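Local coordinates for protein endonuclease 2 (Arabidopsis thaliana, PDB 4CXP) that cleaves RNA and single-stranded DNA, and double-stranded DNA less readily, as a metal-dependent endonuclease that releases 5'-phosphorylated products, at residues V47-R50 and Y51-S54; Q127-H130 and V131-A134. All blocks are in the same frame, centred on the assembly; numbering follows the deposited sequence.

Interaction 1: V47-R50 and Y51-S54; sequences VKFR and YHWS. With NAG (2-acetamido-2-deoxy-beta-D-glucopyranose), chain B; NAG (2-acetamido-2-deoxy-beta-D-glucopyranose), chain C; SO4 (sulfate ion), chain K; SO4 (sulfate ion), chain I.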
loop_
_atom_site.group_PDB
_atom_site.type_symbol
_atom_site.label_atom_id
_atom_site.label_comp_id
_atom_site.label_asym_id
_atom_site.label_seq_id
_atom_site.Cartn_x
_atom_site.Cartn_y
_atom_site.Cartn_z
ATOM N N VAL A 47 4.957 -15.168 -0.498
ATOM C CA VAL A 47 5.290 -16.001 0.673
ATOM C C VAL A 47 4.123 -16.118 1.657
ATOM O O VAL A 47 4.289 -16.567 2.784
ATOM C CB VAL A 47 6.584 -15.558 1.384
ATOM C CG1 VAL A 47 7.765 -15.697 0.431
ATOM C CG2 VAL A 47 6.487 -14.157 1.954
ATOM N N LYS A 48 2.924 -15.760 1.223
ATOM C CA LYS A 48 1.728 -15.883 2.063
ATOM C C LYS A 48 1.473 -17.293 2.563
ATOM O O LYS A 48 0.865 -17.452 3.621
ATOM C CB LYS A 48 0.473 -15.370 1.331
ATOM C CG LYS A 48 0.351 -13.865 1.321
ATOM C CD LYS A 48 -0.851 -13.434 0.497
ATOM C CE LYS A 48 -1.025 -11.924 0.509
ATOM N NZ LYS A 48 -2.097 -11.512 -0.435
ATOM N N PHE A 49 1.865 -18.298 1.791
ATOM C CA PHE A 49 1.663 -19.699 2.189
ATOM C C PHE A 49 2.922 -20.365 2.691
ATOM O O PHE A 49 2.859 -21.132 3.632
ATOM C CB PHE A 49 1.001 -20.478 1.053
ATOM C CG PHE A 49 -0.409 -20.048 0.842
ATOM C CD1 PHE A 49 -1.406 -20.528 1.667
ATOM C CD2 PHE A 49 -0.721 -19.093 -0.095
ATOM C CE1 PHE A 49 -2.709 -20.116 1.514
ATOM C CE2 PHE A 49 -2.030 -18.657 -0.255
ATOM C CZ PHE A 49 -3.020 -19.166 0.556
ATOM N N ARG A 50 4.057 -20.066 2.095
ATOM C CA ARG A 50 5.322 -20.587 2.624
ATOM C C ARG A 50 5.573 -20.063 4.036
ATOM O O ARG A 50 6.066 -20.794 4.890
ATOM C CB ARG A 50 6.463 -20.216 1.718
ATOM C CG ARG A 50 6.534 -21.106 0.490
ATOM C CD ARG A 50 7.673 -20.709 -0.412
ATOM N NE ARG A 50 7.427 -19.462 -1.114
ATOM C CZ ARG A 50 8.328 -18.848 -1.872
ATOM N NH1 ARG A 50 9.547 -19.345 -2.014
ATOM N NH2 ARG A 50 8.016 -17.725 -2.494
ATOM N N TYR A 51 5.227 -18.796 4.276
ATOM C CA TYR A 51 5.290 -18.159 5.602
ATOM C C TYR A 51 3.860 -17.852 5.999
ATOM O O TYR A 51 3.383 -16.723 5.883
ATOM C CB TYR A 51 6.101 -16.863 5.569
ATOM C CG TYR A 51 7.577 -16.964 5.253
ATOM C CD1 TYR A 51 8.312 -18.128 5.423
ATOM C CD2 TYR A 51 8.256 -15.833 4.820
ATOM C CE1 TYR A 51 9.678 -18.148 5.158
ATOM C CE2 TYR A 51 9.613 -15.847 4.547
ATOM C CZ TYR A 51 10.325 -17.001 4.716
ATOM O OH TYR A 51 11.682 -17.015 4.458
ATOM N N HIS A 52 3.128 -18.860 6.419
ATOM C CA HIS A 52 1.690 -18.685 6.556
ATOM C C HIS A 52 1.339 -17.688 7.682
ATOM O O HIS A 52 0.328 -16.983 7.607
ATOM C CB HIS A 52 1.043 -20.056 6.685
ATOM C CG HIS A 52 -0.398 -20.113 6.286
ATOM N ND1 HIS A 52 -1.011 -19.279 5.362
ATOM C CD2 HIS A 52 -1.356 -20.968 6.711
ATOM C CE1 HIS A 52 -2.284 -19.619 5.261
ATOM N NE2 HIS A 52 -2.516 -20.643 6.061
ATOM N N TRP A 53 2.224 -17.552 8.660
ATOM C CA TRP A 53 2.143 -16.548 9.696
ATOM C C TRP A 53 2.115 -15.122 9.155
ATOM O O TRP A 53 1.758 -14.189 9.871
ATOM C CB TRP A 53 3.349 -16.693 10.652
ATOM C CG TRP A 53 4.683 -16.736 9.976
ATOM C CD1 TRP A 53 5.404 -17.848 9.701
ATOM C CD2 TRP A 53 5.485 -15.621 9.537
ATOM N NE1 TRP A 53 6.584 -17.518 9.098
ATOM C CE2 TRP A 53 6.671 -16.154 8.995
ATOM C CE3 TRP A 53 5.317 -14.233 9.548
ATOM C CZ2 TRP A 53 7.680 -15.352 8.459
ATOM C CZ3 TRP A 53 6.318 -13.441 9.018
ATOM C CH2 TRP A 53 7.482 -13.998 8.476
ATOM N N SER A 54 2.545 -14.940 7.907
ATOM C CA SER A 54 2.616 -13.611 7.315
ATOM C C SER A 54 1.327 -13.165 6.650
ATOM O O SER A 54 1.176 -11.989 6.346
ATOM C CB SER A 54 3.755 -13.522 6.302
ATOM O OG SER A 54 3.451 -14.173 5.078
HETATM C C1 NAG B . 8.320 -15.047 12.412
HETATM C C2 NAG B . 9.342 -16.185 12.551
HETATM C C3 NAG B . 8.683 -17.520 12.258
HETATM C C4 NAG B . 7.443 -17.692 13.117
HETATM C C5 NAG B . 6.540 -16.462 13.015
HETATM C C6 NAG B . 5.355 -16.532 13.963
HETATM C C7 NAG B . 11.656 -15.523 12.137
HETATM C C8 NAG B . 12.794 -15.460 11.161
HETATM N N2 NAG B . 10.508 -16.023 11.688
HETATM O O3 NAG B . 9.602 -18.570 12.484
HETATM O O4 NAG B . 6.767 -18.844 12.626
HETATM O O5 NAG B . 7.264 -15.292 13.323
HETATM O O6 NAG B . 4.622 -15.330 13.913
HETATM O O7 NAG B . 11.807 -15.112 13.286
HETATM C C1 NAG C . 8.343 -9.826 12.714
HETATM C C2 NAG C . 7.012 -10.635 12.658
HETATM C C3 NAG C . 7.286 -12.071 13.083
HETATM C C4 NAG C . 8.419 -12.648 12.234
HETATM C C5 NAG C . 9.613 -11.695 12.162
HETATM C C6 NAG C . 10.627 -12.116 11.117
HETATM C C7 NAG C . 5.095 -9.136 13.037
HETATM C C8 NAG C . 4.049 -8.652 13.984
HETATM N N2 NAG C . 5.935 -10.080 13.474
HETATM O O3 NAG C . 6.081 -12.843 12.995
HETATM O O4 NAG C . 8.952 -13.846 12.766
HETATM O O5 NAG C . 9.248 -10.370 11.828
HETATM O O6 NAG C . 9.979 -12.232 9.864
HETATM O O7 NAG C . 5.185 -8.666 11.895
HETATM S S SO4 K . 11.606 -16.577 -3.358
HETATM O O1 SO4 K . 10.191 -16.214 -3.499
HETATM O O2 SO4 K . 11.695 -18.041 -3.155
HETATM O O3 SO4 K . 12.215 -15.886 -2.209
HETATM O O4 SO4 K . 12.337 -16.209 -4.589
HETATM S S SO4 I . -2.279 -7.964 -1.720
HETATM O O1 SO4 I . -2.117 -8.993 -2.819
HETATM O O2 SO4 I . -2.278 -8.675 -0.312
HETATM O O3 SO4 I . -3.480 -7.121 -2.122
HETATM O O4 SO4 I . -1.045 -7.119 -1.716
HETATM O O HOH W 1 4.423 -21.307 7.249
#
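Val47 and Tyr51 make the tight side of this turn. Their side chains run alongside each other, with Val47 CG2 3.8 Å from Tyr51 CD2, while Tyr51 N closes the loop on Val47 O at 2.8 Å. The buried Ser54 hydroxyl folds back to donate to Tyr51 O (OG to O, 2.7 Å), joining Ser54 N there, so that one carbonyl holds two donors at the start of the 3-10 segment 52-54. The outer side is looser. In one of its two conformers His52 has CG anti to the backbone N (chi1 -156°), which brings ND1 edge-on to Lys48 O at 3.1 Å; its ring is nearly parallel to that of Phe49 but slid aside. Val47 to Phe49 belong to the substrate-binding site: Lys48, probably important for catalysis, extends NZ to a sulfate near zinc, and Arg50 grips another through NH1 and NH2, both anions probably from the crystallisation liquor. Trp53 is sandwiched between Tyr51 CB on one face and a glycan N-acetylglucosamine on the other. The turn lies in the loop between helix 19-28 and strand 60-62, and Tyr51 OH reaches across to Glu113 on helix 111-124.

Interaction 2: Q127-H130 and V131-A134; sequences QPLH and VSYA. With ZN (zinc ion), chain F.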
loop_
_atom_site.group_PDB
_atom_site.type_symbol
_atom_site.label_atom_id
_atom_site.label_comp_id
_atom_site.label_asym_id
_atom_site.label_seq_id
_atom_site.Cartn_x
_atom_site.Cartn_y
_atom_site.Cartn_z
ATOM N N GLN A 127 -3.790 0.919 0.709
ATOM C CA GLN A 127 -4.942 0.480 -0.077
ATOM C C GLN A 127 -6.150 0.577 0.866
ATOM O O GLN A 127 -6.171 -0.088 1.895
ATOM C CB GLN A 127 -4.696 -0.957 -0.570
ATOM C CG GLN A 127 -5.385 -1.370 -1.866
ATOM C CD GLN A 127 -6.875 -1.626 -1.741
ATOM O OE1 GLN A 127 -7.631 -0.744 -1.329
ATOM N NE2 GLN A 127 -7.312 -2.816 -2.119
ATOM N N PRO A 128 -7.144 1.448 0.579
ATOM C CA PRO A 128 -8.240 1.614 1.540
ATOM C C PRO A 128 -8.874 0.314 2.009
ATOM O O PRO A 128 -9.196 0.168 3.198
ATOM C CB PRO A 128 -9.219 2.509 0.782
ATOM C CG PRO A 128 -8.315 3.334 -0.103
ATOM C CD PRO A 128 -7.273 2.353 -0.567
ATOM N N LEU A 129 -9.095 -0.625 1.095
ATOM C CA LEU A 129 -9.745 -1.878 1.468
ATOM C C LEU A 129 -8.831 -2.896 2.126
ATOM O O LEU A 129 -9.282 -3.960 2.474
ATOM C CB LEU A 129 -10.534 -2.466 0.310
ATOM C CG LEU A 129 -11.766 -1.658 -0.095
ATOM C CD1 LEU A 129 -12.446 -2.288 -1.286
ATOM C CD2 LEU A 129 -12.756 -1.521 1.035
ATOM N N HIS A 130 -7.568 -2.536 2.362
ATOM C CA HIS A 130 -6.710 -3.276 3.287
ATOM C C HIS A 130 -6.865 -2.816 4.737
ATOM O O HIS A 130 -6.245 -3.404 5.601
ATOM C CB HIS A 130 -5.243 -3.224 2.854
ATOM C CG HIS A 130 -4.922 -4.217 1.787
ATOM N ND1 HIS A 130 -3.985 -5.201 1.948
ATOM C CD2 HIS A 130 -5.464 -4.425 0.563
ATOM C CE1 HIS A 130 -3.966 -5.971 0.879
ATOM N NE2 HIS A 130 -4.856 -5.523 0.015
ATOM N N VAL A 131 -7.686 -1.796 4.987
ATOM C CA VAL A 131 -7.999 -1.346 6.354
ATOM C C VAL A 131 -9.511 -1.147 6.338
ATOM O O VAL A 131 -10.034 -0.025 6.145
ATOM C CB VAL A 131 -7.271 -0.051 6.768
ATOM C CG1 VAL A 131 -7.573 0.275 8.224
ATOM C CG2 VAL A 131 -5.777 -0.174 6.516
ATOM N N SER A 132 -10.231 -2.270 6.417
ATOM C CA SER A 132 -11.663 -2.241 6.211
ATOM C C SER A 132 -12.324 -3.418 6.886
ATOM O O SER A 132 -11.748 -4.033 7.811
ATOM C CB SER A 132 -11.971 -2.099 4.721
ATOM O OG SER A 132 -11.735 -3.278 4.016
ATOM N N TYR A 133 -13.582 -3.665 6.522
ATOM C CA TYR A 133 -14.448 -4.379 7.426
ATOM C C TYR A 133 -14.154 -5.859 7.446
ATOM O O TYR A 133 -14.176 -6.548 6.406
ATOM C CB TYR A 133 -15.909 -4.212 7.060
ATOM C CG TYR A 133 -16.480 -2.815 7.072
ATOM C CD1 TYR A 133 -15.780 -1.704 7.593
ATOM C CD2 TYR A 133 -17.764 -2.604 6.607
ATOM C CE1 TYR A 133 -16.358 -0.450 7.601
ATOM C CE2 TYR A 133 -18.338 -1.350 6.631
ATOM C CZ TYR A 133 -17.632 -0.276 7.125
ATOM O OH TYR A 133 -18.223 0.963 7.133
ATOM N N ALA A 134 -14.050 -6.393 8.658
ATOM C CA ALA A 134 -14.004 -7.833 8.819
ATOM C C ALA A 134 -15.237 -8.512 8.199
ATOM O O ALA A 134 -15.135 -9.604 7.634
ATOM C CB ALA A 134 -13.969 -8.182 10.299
HETATM ZN ZN ZN F . -5.487 -6.727 -1.620
HETATM O O HOH W 2 -5.633 -8.732 -1.052
#
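Leu129 and Ser132 meet where a 3-10 turn, residues 128-130, passes into strand 131-133, in the substrate-binding region of this S1/P1 nuclease. The serine CB points back at the turn, and with OG lying between the backbone N and the carbonyl carbon (chi1 74°) the hydroxyl donates to Leu129 O at 3.0 Å, coming from above the carbonyl plane. Leu129 CD2 closes over the same hydroxyl, 3.6 Å from Ser132 OG, and the leucine side chain also packs on Leu153 and Trp157 of helix 153-169. With an alanine here, Leu129 O would probably be left without its hydroxyl donor and Tyr222 OH without a weak partner. The backbone tightens the bend, Val131 N bonding to Pro128 O at 3.1 Å and His130 N to Gln127 O. Gln127 is shared between two jobs: OE1 receives Leu129 N at 2.8 Å, while NE2 bonds to the zinc ligand Asp158 and so probably steadies it. His130 CB leads away overall from the strand; ND1 is held by His58 O, which fixes the ring's rotation and presents the opposite nitrogen to the metal shared with His154 and Asp158: His130 NE2 binds zinc at 2.1 Å.

Overall arrangement
Interactions 1 and 2 do not touch: their centres are about 20 Å apart and their nearest atoms about 6 Å. What joins them is the active site. The sulfate held by Lys48 of interaction 1 also meets the zinc of interaction 2, its O3 lying 2.1 Å from the metal, so one anion, probably from the crystallisation liquor, spans the two, consistent with the place of a substrate phosphate. Lys48, probably important for activity, lies beside Asp45 and His58, ligands of a neighbouring zinc. His58 is a second bridge, touching Lys48 with its side chain and receiving His130 ND1 at its backbone oxygen. The Arg50 guanidinium and the glycan-covered Trp53 lie farther from this centre.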